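EvdO1 (Micromonospora carbonacea, PDB 4XBZ) probably catalyses an oxidative cyclization in orthosomycin biosynthesis, as a metal-dependent oxygenase of the phytanoyl-CoA dioxygenase family. Local coordinates at residues R177-A188 against R254-E265. Sequence-based numbering, arbitrary orientation.
Sequences RVIDAGIYLDPA and RRVIYFEYRPAE
Arg177 reaches Glu265 through NH2, 3.4 Å from OE2, a long salt bridge to a carboxylate that Asn138 also holds; its NH1 binds the backbone oxygen of Val172 in its own chain and that of Gly171 of the second subunit. Val178 lays CG1 over a face of the Arg262 guanidinium, which Glu260 holds through NE; a chi1 of 180° turns that methyl away from the backbone N. Strand 179-184 runs antiparallel to 256-263, and six backbone hydrogen bonds pair Ile179 with Tyr261, Ala181 with Phe259 and Ile183 with Ile257. Gly182 CA lies 3.7 Å from Tyr258 CD1, where a CB would clash with the ring. Val256 CG2 sits over the centre of the Tyr184 ring in a CH-pi contact, 3.6 Å from the centroid, while a water links Tyr184 OH to Tyr258 OH. Beyond the strand, Asp186 meets Arg255 side-on and nearly coplanar: OD2 accepts NE at 2.6 Å on its syn side and the backbone N of Arg255 on its anti side, and OD1 takes NH2 at 2.7 Å. An asparagine here would probably weaken this grip, leaving the guanidinium without its countercharge. The pair belongs to the major sheet of a double-stranded beta-helix, with Asp180 beside the nickel site of His160, Asp162 and His244.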
ATOM      1  N   ARG A 177      -1.419  -2.284  -5.294  1.00 22.16           N
ATOM      2  CA  ARG A 177      -1.869  -0.898  -5.314  1.00 23.22           C
ATOM      3  C   ARG A 177      -2.997  -0.735  -6.332  1.00 28.25           C
ATOM      4  O   ARG A 177      -3.769   0.222  -6.272  1.00 27.01           O
ATOM      5  CB  ARG A 177      -0.686   0.032  -5.626  1.00 25.84           C
ATOM      6  CG  ARG A 177       0.549  -0.300  -4.748  1.00 29.05           C
ATOM      7  CD  ARG A 177       1.842   0.255  -5.333  1.00 27.48           C
ATOM      8  NE  ARG A 177       1.830   1.693  -5.218  1.00 24.30           N
ATOM      9  CZ  ARG A 177       2.415   2.525  -6.070  1.00 26.35           C
ATOM     10  NH1 ARG A 177       3.095   2.061  -7.111  1.00 24.54           N
ATOM     11  NH2 ARG A 177       2.322   3.831  -5.855  1.00 26.94           N
ATOM     12  N   VAL A 178      -3.083  -1.692  -7.255  1.00 23.31           N
ATOM     13  CA  VAL A 178      -4.195  -1.787  -8.186  1.00 24.70           C
ATOM     14  C   VAL A 178      -5.068  -2.970  -7.776  1.00 25.40           C
ATOM     15  O   VAL A 178      -4.643  -4.123  -7.819  1.00 25.62           O
ATOM     16  CB  VAL A 178      -3.719  -1.961  -9.640  1.00 22.22           C
ATOM     17  CG1 VAL A 178      -4.908  -2.065 -10.576  1.00 21.33           C
ATOM     18  CG2 VAL A 178      -2.802  -0.802 -10.031  1.00 24.28           C
ATOM     19  N   ILE A 179      -6.292  -2.673  -7.369  1.00 25.43           N
ATOM     20  CA  ILE A 179      -7.090  -3.627  -6.619  1.00 23.43           C
ATOM     21  C   ILE A 179      -8.531  -3.726  -7.136  1.00 26.36           C
ATOM     22  O   ILE A 179      -9.194  -2.714  -7.386  1.00 21.94           O
ATOM     23  CB  ILE A 179      -7.114  -3.251  -5.119  1.00 20.55           C
ATOM     24  CG1 ILE A 179      -5.690  -3.132  -4.561  1.00 21.63           C
ATOM     25  CG2 ILE A 179      -7.959  -4.254  -4.315  1.00 25.71           C
ATOM     26  CD1 ILE A 179      -5.641  -2.809  -3.081  1.00 22.94           C
ATOM     27  N   ASP A 180      -8.979  -4.967  -7.297  1.00 26.37           N
ATOM     28  CA  ASP A 180     -10.383  -5.315  -7.497  1.00 28.22           C
ATOM     29  C   ASP A 180     -11.105  -5.545  -6.172  1.00 26.88           C
ATOM     30  O   ASP A 180     -10.693  -6.392  -5.381  1.00 28.23           O
ATOM     31  CB  ASP A 180     -10.494  -6.585  -8.327  1.00 31.02           C
ATOM     32  CG  ASP A 180     -10.767  -6.308  -9.764  1.00 35.37           C
ATOM     33  OD1 ASP A 180     -11.468  -5.312 -10.045  1.00 38.28           O
ATOM     34  OD2 ASP A 180     -10.278  -7.081 -10.608  1.00 42.34           O
ATOM     35  N   ALA A 181     -12.178  -4.803  -5.927  1.00 26.41           N
ATOM     36  CA  ALA A 181     -13.040  -5.100  -4.793  1.00 23.88           C
ATOM     37  C   ALA A 181     -14.296  -5.784  -5.307  1.00 23.41           C
ATOM     38  O   ALA A 181     -15.062  -5.197  -6.084  1.00 24.18           O
ATOM     39  CB  ALA A 181     -13.385  -3.853  -4.029  1.00 21.16           C
ATOM     40  N   GLY A 182     -14.488  -7.031  -4.885  1.00 24.41           N
ATOM     41  CA  GLY A 182     -15.620  -7.831  -5.316  1.00 23.75           C
ATOM     42  C   GLY A 182     -16.616  -7.920  -4.191  1.00 25.78           C
ATOM     43  O   GLY A 182     -16.341  -8.539  -3.163  1.00 24.86           O
ATOM     44  N   ILE A 183     -17.764  -7.274  -4.369  1.00 23.79           N
ATOM     45  CA  ILE A 183     -18.815  -7.297  -3.359  1.00 23.44           C
ATOM     46  C   ILE A 183     -19.893  -8.322  -3.747  1.00 26.77           C
ATOM     47  O   ILE A 183     -20.509  -8.241  -4.813  1.00 24.68           O
ATOM     48  CB  ILE A 183     -19.400  -5.907  -3.179  1.00 24.86           C
ATOM     49  CG1 ILE A 183     -18.253  -4.937  -2.907  1.00 27.45           C
ATOM     50  CG2 ILE A 183     -20.414  -5.885  -2.050  1.00 27.13           C
ATOM     51  CD1 ILE A 183     -18.671  -3.500  -2.717  1.00 32.67           C
ATOM     52  N   TYR A 184     -20.079  -9.315  -2.886  1.00 28.47           N
ATOM     53  CA  TYR A 184     -20.888 -10.477  -3.227  1.00 26.74           C
ATOM     54  C   TYR A 184     -22.363 -10.312  -2.873  1.00 28.16           C
ATOM     55  O   TYR A 184     -22.720 -10.062  -1.715  1.00 26.32           O
ATOM     56  CB  TYR A 184     -20.310 -11.717  -2.546  1.00 22.91           C
ATOM     57  CG  TYR A 184     -19.105 -12.239  -3.273  1.00 25.59           C
ATOM     58  CD1 TYR A 184     -17.952 -11.468  -3.385  1.00 24.25           C
ATOM     59  CD2 TYR A 184     -19.115 -13.490  -3.866  1.00 22.38           C
ATOM     60  CE1 TYR A 184     -16.847 -11.928  -4.064  1.00 20.95           C
ATOM     61  CE2 TYR A 184     -18.008 -13.963  -4.536  1.00 24.56           C
ATOM     62  CZ  TYR A 184     -16.870 -13.171  -4.632  1.00 25.15           C
ATOM     63  OH  TYR A 184     -15.764 -13.620  -5.316  1.00 24.47           O
ATOM     64  N   LEU A 185     -23.210 -10.454  -3.888  1.00 27.48           N
ATOM     65  CA  LEU A 185     -24.650 -10.344  -3.714  1.00 31.27           C
ATOM     66  C   LEU A 185     -25.235 -11.731  -3.455  1.00 32.92           C
ATOM     67  O   LEU A 185     -26.275 -11.879  -2.814  1.00 32.26           O
ATOM     68  CB  LEU A 185     -25.308  -9.726  -4.941  1.00 23.30           C
ATOM     69  CG  LEU A 185     -24.755  -8.399  -5.450  1.00 32.28           C
ATOM     70  CD1 LEU A 185     -25.766  -7.676  -6.340  1.00 24.59           C
ATOM     71  CD2 LEU A 185     -24.300  -7.514  -4.302  1.00 33.36           C
ATOM     72  N   ASP A 186     -24.563 -12.746  -3.976  1.00 29.26           N
ATOM     73  CA  ASP A 186     -24.997 -14.112  -3.774  1.00 32.09           C
ATOM     74  C   ASP A 186     -23.864 -14.891  -3.121  1.00 33.14           C
ATOM     75  O   ASP A 186     -22.692 -14.516  -3.273  1.00 34.81           O
ATOM     76  CB  ASP A 186     -25.425 -14.731  -5.103  1.00 29.84           C
ATOM     77  CG  ASP A 186     -26.478 -13.910  -5.798  1.00 34.12           C
ATOM     78  OD1 ASP A 186     -27.469 -13.514  -5.137  1.00 36.19           O
ATOM     79  OD2 ASP A 186     -26.304 -13.639  -7.001  1.00 33.62           O
ATOM     80  N   PRO A 187     -24.202 -15.951  -2.366  1.00 34.32           N
ATOM     81  CA  PRO A 187     -23.131 -16.730  -1.731  1.00 30.39           C
ATOM     82  C   PRO A 187     -22.254 -17.402  -2.778  1.00 32.12           C
ATOM     83  O   PRO A 187     -22.700 -17.644  -3.904  1.00 31.96           O
ATOM     84  CB  PRO A 187     -23.883 -17.762  -0.883  1.00 33.57           C
ATOM     85  CG  PRO A 187     -25.204 -17.896  -1.522  1.00 31.75           C
ATOM     86  CD  PRO A 187     -25.530 -16.568  -2.170  1.00 34.91           C
ATOM     87  N   ALA A 188     -20.995 -17.615  -2.414  1.00 32.75           N
ATOM     88  CA  ALA A 188     -20.036 -18.353  -3.220  1.00 32.13           C
ATOM     89  C   ALA A 188     -19.462 -19.455  -2.338  1.00 35.96           C
ATOM     90  O   ALA A 188     -18.396 -19.279  -1.742  1.00 29.68           O
ATOM     91  CB  ALA A 188     -18.926 -17.441  -3.741  1.00 25.02           C
ATOM     92  N   ARG A 254     -24.800 -16.282  -8.940  1.00 34.66           N
ATOM     93  CA  ARG A 254     -23.497 -15.794  -8.466  1.00 35.75           C
ATOM     94  C   ARG A 254     -23.173 -14.379  -8.949  1.00 31.96           C
ATOM     95  O   ARG A 254     -22.316 -14.183  -9.801  1.00 30.29           O
ATOM     96  CB  ARG A 254     -22.391 -16.763  -8.900  1.00 30.68           C
ATOM     97  CG  ARG A 254     -22.512 -18.142  -8.271  1.00 33.25           C
ATOM     98  CD  ARG A 254     -21.258 -18.502  -7.517  1.00 32.93           C
ATOM     99  NE  ARG A 254     -20.424 -17.331  -7.329  1.00 34.39           N
ATOM    100  CZ  ARG A 254     -19.177 -17.211  -7.770  1.00 33.95           C
ATOM    101  NH1 ARG A 254     -18.578 -18.207  -8.397  1.00 40.47           N
ATOM    102  NH2 ARG A 254     -18.534 -16.079  -7.567  1.00 31.76           N
ATOM    103  N   ARG A 255     -23.885 -13.398  -8.416  1.00 30.50           N
ATOM    104  CA  ARG A 255     -23.673 -12.019  -8.820  1.00 29.49           C
ATOM    105  C   ARG A 255     -22.615 -11.348  -7.936  1.00 29.93           C
ATOM    106  O   ARG A 255     -22.700 -11.387  -6.702  1.00 27.74           O
ATOM    107  CB  ARG A 255     -24.993 -11.235  -8.765  1.00 29.52           C
ATOM    108  CG  ARG A 255     -26.158 -11.881  -9.534  1.00 30.56           C
ATOM    109  CD  ARG A 255     -27.497 -11.321  -9.074  1.00 30.31           C
ATOM    110  NE  ARG A 255     -27.771 -11.587  -7.662  1.00 31.08           N
ATOM    111  CZ  ARG A 255     -28.646 -10.905  -6.929  1.00 32.72           C
ATOM    112  NH1 ARG A 255     -29.331  -9.905  -7.480  1.00 30.77           N
ATOM    113  NH2 ARG A 255     -28.823 -11.207  -5.643  1.00 31.32           N
ATOM    114  N   VAL A 256     -21.631 -10.726  -8.583  1.00 27.17           N
ATOM    115  CA  VAL A 256     -20.612  -9.951  -7.887  1.00 26.90           C
ATOM    116  C   VAL A 256     -20.453  -8.558  -8.505  1.00 26.41           C
ATOM    117  O   VAL A 256     -20.308  -8.425  -9.720  1.00 24.21           O
ATOM    118  CB  VAL A 256     -19.237 -10.657  -7.909  1.00 27.80           C
ATOM    119  CG1 VAL A 256     -18.182  -9.789  -7.203  1.00 26.85           C
ATOM    120  CG2 VAL A 256     -19.318 -12.028  -7.254  1.00 22.99           C
ATOM    121  N   ILE A 257     -20.490  -7.532  -7.661  1.00 24.98           N
ATOM    122  CA  ILE A 257     -20.216  -6.163  -8.079  1.00 25.02           C
ATOM    123  C   ILE A 257     -18.736  -5.849  -7.865  1.00 22.74           C
ATOM    124  O   ILE A 257     -18.248  -5.949  -6.737  1.00 22.58           O
ATOM    125  CB  ILE A 257     -21.081  -5.153  -7.295  1.00 27.64           C
ATOM    126  CG1 ILE A 257     -22.517  -5.174  -7.801  1.00 27.77           C
ATOM    127  CG2 ILE A 257     -20.537  -3.740  -7.421  1.00 27.34           C
ATOM    128  CD1 ILE A 257     -23.448  -4.328  -6.965  1.00 28.02           C
ATOM    129  N   TYR A 258     -18.035  -5.499  -8.949  1.00 20.17           N
ATOM    130  CA  TYR A 258     -16.592  -5.228  -8.917  1.00 23.40           C
ATOM    131  C   TYR A 258     -16.293  -3.751  -9.088  1.00 24.54           C
ATOM    132  O   TYR A 258     -16.650  -3.145 -10.104  1.00 25.25           O
ATOM    133  CB  TYR A 258     -15.828  -5.998 -10.013  1.00 18.31           C
ATOM    134  CG  TYR A 258     -15.687  -7.484  -9.756  1.00 27.22           C
ATOM    135  CD1 TYR A 258     -14.702  -7.977  -8.895  1.00 24.69           C
ATOM    136  CD2 TYR A 258     -16.538  -8.400 -10.373  1.00 26.89           C
ATOM    137  CE1 TYR A 258     -14.568  -9.342  -8.655  1.00 25.48           C
ATOM    138  CE2 TYR A 258     -16.419  -9.764 -10.129  1.00 31.52           C
ATOM    139  CZ  TYR A 258     -15.430 -10.235  -9.267  1.00 29.64           C
ATOM    140  OH  TYR A 258     -15.314 -11.600  -9.033  1.00 27.38           O
ATOM    141  N   PHE A 259     -15.616  -3.199  -8.089  1.00 24.40           N
ATOM    142  CA  PHE A 259     -14.974  -1.888  -8.159  1.00 22.12           C
ATOM    143  C   PHE A 259     -13.448  -2.028  -8.226  1.00 23.29           C
ATOM    144  O   PHE A 259     -12.859  -2.527  -7.269  1.00 24.19           O
ATOM    145  CB  PHE A 259     -15.314  -1.056  -6.924  1.00 21.61           C
ATOM    146  CG  PHE A 259     -16.770  -0.775  -6.737  1.00 25.18           C
ATOM    147  CD1 PHE A 259     -17.659  -0.802  -7.809  1.00 26.57           C
ATOM    148  CD2 PHE A 259     -17.249  -0.429  -5.479  1.00 24.72           C
ATOM    149  CE1 PHE A 259     -19.000  -0.520  -7.609  1.00 28.13           C
ATOM    150  CE2 PHE A 259     -18.584  -0.150  -5.273  1.00 25.52           C
ATOM    151  CZ  PHE A 259     -19.463  -0.192  -6.332  1.00 26.17           C
ATOM    152  N   GLU A 260     -12.803  -1.596  -9.313  1.00 24.56           N
ATOM    153  CA  GLU A 260     -11.334  -1.452  -9.297  1.00 24.79           C
ATOM    154  C   GLU A 260     -10.885  -0.062  -8.839  1.00 26.85           C
ATOM    155  O   GLU A 260     -11.563   0.940  -9.068  1.00 26.78           O
ATOM    156  CB  GLU A 260     -10.695  -1.731 -10.658  1.00 24.06           C
ATOM    157  CG  GLU A 260      -9.158  -1.879 -10.559  1.00 23.74           C
ATOM    158  CD  GLU A 260      -8.418  -1.696 -11.895  1.00 29.84           C
ATOM    159  OE1 GLU A 260      -8.250  -0.536 -12.362  1.00 25.55           O
ATOM    160  OE2 GLU A 260      -7.983  -2.714 -12.472  1.00 26.92           O
ATOM    161  N   TYR A 261      -9.739  -0.028  -8.172  1.00 25.82           N
ATOM    162  CA  TYR A 261      -9.116   1.209  -7.735  1.00 23.13           C
ATOM    163  C   TYR A 261      -7.660   1.207  -8.162  1.00 25.00           C
ATOM    164  O   TYR A 261      -7.051   0.145  -8.227  1.00 25.13           O
ATOM    165  CB  TYR A 261      -9.226   1.361  -6.222  1.00 24.08           C
ATOM    166  CG  TYR A 261     -10.646   1.374  -5.711  1.00 25.75           C
ATOM    167  CD1 TYR A 261     -11.284   0.195  -5.356  1.00 23.54           C
ATOM    168  CD2 TYR A 261     -11.356   2.571  -5.597  1.00 27.90           C
ATOM    169  CE1 TYR A 261     -12.581   0.192  -4.882  1.00 25.34           C
ATOM    170  CE2 TYR A 261     -12.661   2.584  -5.131  1.00 28.49           C
ATOM    171  CZ  TYR A 261     -13.269   1.387  -4.776  1.00 29.69           C
ATOM    172  OH  TYR A 261     -14.564   1.385  -4.315  1.00 27.79           O
ATOM    173  N   ARG A 262      -7.124   2.384  -8.486  1.00 25.76           N
ATOM    174  CA  ARG A 262      -5.692   2.571  -8.730  1.00 21.06           C
ATOM    175  C   ARG A 262      -5.214   3.881  -8.091  1.00 24.64           C
ATOM    176  O   ARG A 262      -6.021   4.764  -7.800  1.00 25.00           O
ATOM    177  CB  ARG A 262      -5.384   2.596 -10.229  1.00 22.28           C
ATOM    178  CG  ARG A 262      -5.765   1.350 -10.970  1.00 23.61           C
ATOM    179  CD  ARG A 262      -5.378   1.400 -12.455  1.00 22.86           C
ATOM    180  NE  ARG A 262      -5.910   0.237 -13.162  1.00 22.92           N
ATOM    181  CZ  ARG A 262      -5.209  -0.574 -13.954  1.00 30.44           C
ATOM    182  NH1 ARG A 262      -3.915  -0.353 -14.186  1.00 25.94           N
ATOM    183  NH2 ARG A 262      -5.815  -1.612 -14.525  1.00 27.18           N
ATOM    184  N   PRO A 263      -3.900   4.022  -7.871  1.00 24.96           N
ATOM    185  CA  PRO A 263      -3.433   5.325  -7.376  1.00 24.49           C
ATOM    186  C   PRO A 263      -3.456   6.389  -8.471  1.00 21.45           C
ATOM    187  O   PRO A 263      -3.116   6.080  -9.612  1.00 21.35           O
ATOM    188  CB  PRO A 263      -1.995   5.030  -6.912  1.00 25.19           C
ATOM    189  CG  PRO A 263      -1.970   3.525  -6.690  1.00 22.53           C
ATOM    190  CD  PRO A 263      -2.845   2.996  -7.793  1.00 21.38           C
ATOM    191  N   ALA A 264      -3.871   7.609  -8.137  1.00 22.07           N
ATOM    192  CA  ALA A 264      -3.865   8.712  -9.111  1.00 27.54           C
ATOM    193  C   ALA A 264      -2.488   8.977  -9.724  1.00 26.66           C
ATOM    194  O   ALA A 264      -2.376   9.214 -10.933  1.00 27.13           O
ATOM    195  CB  ALA A 264      -4.398   9.997  -8.475  1.00 29.99           C
ATOM    196  N   GLU A 265      -1.435   8.934  -8.914  1.00 23.51           N
ATOM    197  CA  GLU A 265      -0.117   9.253  -9.451  1.00 26.24           C
ATOM    198  C   GLU A 265       0.363   8.158 -10.403  1.00 26.25           C
ATOM    199  O   GLU A 265       1.200   8.410 -11.266  1.00 31.21           O
ATOM    200  CB  GLU A 265       0.919   9.475  -8.334  1.00 25.16           C
ATOM    201  CG  GLU A 265       1.401   8.206  -7.633  1.00 25.99           C
ATOM    202  CD  GLU A 265       0.519   7.809  -6.469  1.00 25.47           C
ATOM    203  OE1 GLU A 265      -0.606   8.359  -6.347  1.00 24.36           O
ATOM    204  OE2 GLU A 265       0.953   6.952  -5.668  1.00 25.23           O
TER
HETATM  205  O   HOH W   1     -14.269 -12.018  -6.443  1.00 31.10           O
HETATM  206  O   HOH W   2     -16.943 -14.312  -8.088  1.00 32.83           O
HETATM  207  O   HOH W   3     -22.197 -14.149  -5.700  1.00 27.86           O